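Local coordinates for glucose-6-phosphate dehydrogenase (Trypanosoma cruzi, PDB 5AQ1), which catalyses the NADP-dependent oxidation of glucose 6-phosphate to 6-phosphogluconolactone, the first step of the pentose phosphate pathway, at residues Val206-His211 against Val458-Leu463. Sequence-based numbering, arbitrary orientation.
Sequences VFRIDH and VRVDEL. With BG6 (6-O-phosphono-beta-D-glucopyranose), chain F.
R208 holds V458 at both ends. The backbone N of V458 donates to R208 O at 3.0 Å, in the carbonyl plane and on a lone pair. In return, R208 NH1 reaches V458 O at 2.9 Å, with that oxygen 18° out of the guanidinium plane. The R208 side chain gets there by running extended from CG to NE, with CG anti to its own carbonyl carbon (chi1 -64°). Its CB and CD also lie against V458 O. A water bonded to R208 N and within hydrogen-bonding distance of V206 O and V458 O joins the backbones again.

The guanidinium is sandwiched. V460 CA covers one face, off toward the rim, and V206 CG1 sits over the centre of the opposite face. V460 CB touches NH2 at 3.6 Å. NH1 also forms a salt bridge with E203, whose carboxylate accepts from V460 N at the first turn of helix 460-479. V458 CG2 packs on D210 CB at 3.8 Å. D210 OD1 hydrogen-bonds H273 ND1, and H273 NE2 bonds the substrate. This matches the family's Asp-His dyad, and D210 probably orients the base.

R459, at the N-cap position, grips D461 side-on through NE and NH2, one nitrogen to each carboxylate oxygen. Its backbone N donates to E462 OE1, which is met from above the carboxylate plane.

The contact joins strand 206-208, outermost in this chain's parallel dinucleotide-binding sheet, to the start of a helix in the C-terminal family region. Beyond D210, H211 NE2 donates to phosphate oxygen O2P of the bound substrate at 2.7 Å and 175°, nearly straight. R208 is buried, and E203 probably balances its charge. R208, V458 and E203 thus fix the helix start beside the segment carrying D210 and H211, which may help place both for catalysis.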
ATOM      1  N   VAL B 206      13.205  11.738  37.650  1.00 37.84           N
ATOM      2  CA  VAL B 206      14.457  11.868  36.907  1.00 37.43           C
ATOM      3  C   VAL B 206      14.210  12.303  35.459  1.00 36.18           C
ATOM      4  O   VAL B 206      13.405  11.705  34.746  1.00 35.60           O
ATOM      5  CB  VAL B 206      15.264  10.555  36.919  1.00 37.75           C
ATOM      6  CG1 VAL B 206      16.558  10.717  36.131  1.00 38.28           C
ATOM      7  CG2 VAL B 206      15.570  10.133  38.351  1.00 38.30           C
ATOM      8  N   PHE B 207      14.927  13.344  35.045  1.00 34.38           N
ATOM      9  CA  PHE B 207      14.827  13.908  33.708  1.00 32.48           C
ATOM     10  C   PHE B 207      16.201  13.879  33.046  1.00 32.88           C
ATOM     11  O   PHE B 207      16.981  14.823  33.167  1.00 33.07           O
ATOM     12  CB  PHE B 207      14.286  15.338  33.791  1.00 31.43           C
ATOM     13  CG  PHE B 207      12.815  15.406  34.071  1.00 30.75           C
ATOM     14  CD1 PHE B 207      12.317  15.078  35.321  1.00 31.30           C
ATOM     15  CD2 PHE B 207      11.926  15.781  33.080  1.00 30.58           C
ATOM     16  CE1 PHE B 207      10.957  15.127  35.579  1.00 31.61           C
ATOM     17  CE2 PHE B 207      10.565  15.835  33.328  1.00 31.23           C
ATOM     18  CZ  PHE B 207      10.078  15.508  34.580  1.00 31.42           C
ATOM     19  N   ARG B 208      16.501  12.780  32.360  1.00 33.27           N
ATOM     20  CA  ARG B 208      17.793  12.624  31.689  1.00 34.04           C
ATOM     21  C   ARG B 208      17.835  13.423  30.389  1.00 35.00           C
ATOM     22  O   ARG B 208      17.035  13.188  29.477  1.00 33.79           O
ATOM     23  CB  ARG B 208      18.080  11.149  31.405  1.00 33.81           C
ATOM     24  CG  ARG B 208      18.229  10.315  32.661  1.00 33.30           C
ATOM     25  CD  ARG B 208      18.575   8.868  32.358  1.00 32.98           C
ATOM     26  NE  ARG B 208      18.273   8.009  33.496  1.00 33.10           N
ATOM     27  CZ  ARG B 208      17.046   7.640  33.853  1.00 33.81           C
ATOM     28  NH1 ARG B 208      15.985   8.050  33.162  1.00 33.84           N
ATOM     29  NH2 ARG B 208      16.873   6.854  34.910  1.00 34.59           N
ATOM     30  N   ILE B 209      18.776  14.361  30.313  1.00 35.92           N
ATOM     31  CA  ILE B 209      18.900  15.236  29.155  1.00 37.16           C
ATOM     32  C   ILE B 209      19.561  14.517  27.990  1.00 38.51           C
ATOM     33  O   ILE B 209      20.595  13.869  28.152  1.00 39.63           O
ATOM     34  CB  ILE B 209      19.752  16.491  29.463  1.00 37.31           C
ATOM     35  CG1 ILE B 209      19.034  17.404  30.461  1.00 36.86           C
ATOM     36  CG2 ILE B 209      20.076  17.259  28.180  1.00 37.66           C
ATOM     37  CD1 ILE B 209      17.910  18.236  29.874  1.00 36.18           C
ATOM     38  N   ASP B 210      18.930  14.628  26.827  1.00 39.24           N
ATOM     39  CA  ASP B 210      19.619  14.510  25.549  1.00 40.39           C
ATOM     40  C   ASP B 210      19.221  15.760  24.781  1.00 39.19           C
ATOM     41  O   ASP B 210      18.105  15.846  24.262  1.00 39.95           O
ATOM     42  CB  ASP B 210      19.213  13.246  24.795  1.00 40.37           C
ATOM     43  CG  ASP B 210      20.034  13.031  23.538  1.00 40.86           C
ATOM     44  OD1 ASP B 210      20.328  14.019  22.824  1.00 40.78           O
ATOM     45  OD2 ASP B 210      20.386  11.868  23.261  1.00 42.02           O
ATOM     46  N   HIS B 211      20.128  16.729  24.712  1.00 38.20           N
ATOM     47  CA  HIS B 211      19.732  18.085  24.339  1.00 37.40           C
ATOM     48  C   HIS B 211      19.302  18.227  22.879  1.00 35.85           C
ATOM     49  O   HIS B 211      18.676  19.218  22.517  1.00 34.61           O
ATOM     50  CB  HIS B 211      20.807  19.112  24.731  1.00 38.49           C
ATOM     51  CG  HIS B 211      21.868  19.329  23.700  1.00 38.95           C
ATOM     52  ND1 HIS B 211      22.999  18.546  23.616  1.00 39.46           N
ATOM     53  CD2 HIS B 211      21.987  20.266  22.731  1.00 38.68           C
ATOM     54  CE1 HIS B 211      23.760  18.980  22.628  1.00 38.90           C
ATOM     55  NE2 HIS B 211      23.168  20.024  22.075  1.00 38.35           N
ATOM     56  N   VAL B 458      15.297  11.017  28.386  1.00 32.01           N
ATOM     57  CA  VAL B 458      15.668   9.625  28.156  1.00 31.50           C
ATOM     58  C   VAL B 458      15.254   8.760  29.339  1.00 31.98           C
ATOM     59  O   VAL B 458      15.747   8.936  30.451  1.00 32.63           O
ATOM     60  CB  VAL B 458      17.182   9.472  27.902  1.00 32.03           C
ATOM     61  CG1 VAL B 458      17.510   8.050  27.469  1.00 32.69           C
ATOM     62  CG2 VAL B 458      17.650  10.467  26.845  1.00 32.09           C
ATOM     63  N   ARG B 459      14.344   7.819  29.089  1.00 31.94           N
ATOM     64  CA  ARG B 459      13.853   6.925  30.136  1.00 31.90           C
ATOM     65  C   ARG B 459      14.900   5.848  30.427  1.00 32.44           C
ATOM     66  O   ARG B 459      15.769   5.582  29.600  1.00 31.92           O
ATOM     67  CB  ARG B 459      12.517   6.302  29.730  1.00 32.09           C
ATOM     68  CG  ARG B 459      11.643   5.904  30.909  1.00 32.51           C
ATOM     69  CD  ARG B 459      10.215   5.614  30.478  1.00 32.99           C
ATOM     70  NE  ARG B 459      10.112   4.397  29.676  1.00 32.78           N
ATOM     71  CZ  ARG B 459       9.016   4.009  29.027  1.00 32.65           C
ATOM     72  NH1 ARG B 459       7.907   4.743  29.060  1.00 33.20           N
ATOM     73  NH2 ARG B 459       9.030   2.881  28.329  1.00 32.59           N
ATOM     74  N   VAL B 460      14.822   5.249  31.611  1.00 32.93           N
ATOM     75  CA  VAL B 460      15.833   4.286  32.053  1.00 33.95           C
ATOM     76  C   VAL B 460      15.980   3.106  31.086  1.00 34.44           C
ATOM     77  O   VAL B 460      17.096   2.692  30.779  1.00 34.02           O
ATOM     78  CB  VAL B 460      15.572   3.796  33.506  1.00 34.58           C
ATOM     79  CG1 VAL B 460      14.265   3.019  33.625  1.00 34.66           C
ATOM     80  CG2 VAL B 460      16.740   2.957  34.012  1.00 34.84           C
ATOM     81  N   ASP B 461      14.854   2.585  30.602  1.00 35.25           N
ATOM     82  CA  ASP B 461      14.858   1.446  29.676  1.00 35.45           C
ATOM     83  C   ASP B 461      15.226   1.872  28.252  1.00 35.19           C
ATOM     84  O   ASP B 461      15.837   1.105  27.510  1.00 36.68           O
ATOM     85  CB  ASP B 461      13.511   0.697  29.708  1.00 34.95           C
ATOM     86  CG  ASP B 461      12.322   1.576  29.327  1.00 34.79           C
ATOM     87  OD1 ASP B 461      12.394   2.818  29.485  1.00 33.56           O
ATOM     88  OD2 ASP B 461      11.297   1.016  28.877  1.00 34.89           O
ATOM     89  N   GLU B 462      14.853   3.094  27.887  1.00 35.48           N
ATOM     90  CA  GLU B 462      15.264   3.720  26.623  1.00 35.36           C
ATOM     91  C   GLU B 462      16.786   3.815  26.525  1.00 35.12           C
ATOM     92  O   GLU B 462      17.371   3.532  25.483  1.00 37.35           O
ATOM     93  CB  GLU B 462      14.638   5.114  26.536  1.00 34.76           C
ATOM     94  CG  GLU B 462      14.817   5.858  25.226  1.00 36.01           C
ATOM     95  CD  GLU B 462      14.098   7.204  25.227  1.00 37.22           C
ATOM     96  OE1 GLU B 462      13.332   7.478  26.175  1.00 37.61           O
ATOM     97  OE2 GLU B 462      14.295   7.993  24.275  1.00 37.56           O
ATOM     98  N   LEU B 463      17.415   4.208  27.626  1.00 35.31           N
ATOM     99  CA  LEU B 463      18.868   4.311  27.711  1.00 36.52           C
ATOM    100  C   LEU B 463      19.553   2.950  27.533  1.00 36.96           C
ATOM    101  O   LEU B 463      20.519   2.831  26.780  1.00 35.48           O
ATOM    102  CB  LEU B 463      19.256   4.910  29.062  1.00 37.54           C
ATOM    103  CG  LEU B 463      20.708   5.332  29.279  1.00 38.24           C
ATOM    104  CD1 LEU B 463      21.104   6.548  28.447  1.00 37.79           C
ATOM    105  CD2 LEU B 463      20.878   5.605  30.761  1.00 39.44           C
TER
HETATM  106  C1  BG6 F 550      27.583  17.362  23.019  1.00 30.92           C
HETATM  107  C2  BG6 F 550      28.805  16.506  22.692  1.00 29.76           C
HETATM  108  O1  BG6 F 550      26.574  16.566  23.654  1.00 31.30           O
HETATM  109  O5  BG6 F 550      27.050  17.920  21.815  1.00 31.60           O
HETATM  110  C3  BG6 F 550      29.835  17.352  21.961  1.00 30.10           C
HETATM  111  O2  BG6 F 550      29.371  15.963  23.888  1.00 29.50           O
HETATM  112  C4  BG6 F 550      29.185  17.940  20.719  1.00 31.47           C
HETATM  113  O3  BG6 F 550      30.982  16.581  21.589  1.00 29.87           O
HETATM  114  C5  BG6 F 550      27.973  18.768  21.125  1.00 32.13           C
HETATM  115  O4  BG6 F 550      30.137  18.740  20.016  1.00 32.49           O
HETATM  116  C6  BG6 F 550      27.304  19.407  19.911  1.00 32.94           C
HETATM  117  O6  BG6 F 550      26.067  20.018  20.281  1.00 33.63           O
HETATM  118  P   BG6 F 550      25.344  21.044  19.276  1.00 34.65           P
HETATM  119  O1P BG6 F 550      25.198  20.277  17.982  1.00 37.93           O
HETATM  120  O2P BG6 F 550      24.024  21.345  19.929  1.00 37.03           O
HETATM  121  O3P BG6 F 550      26.301  22.210  19.215  1.00 38.15           O
HETATM  122  O   HOH W   1      14.194  11.035  31.987  1.00 36.37           O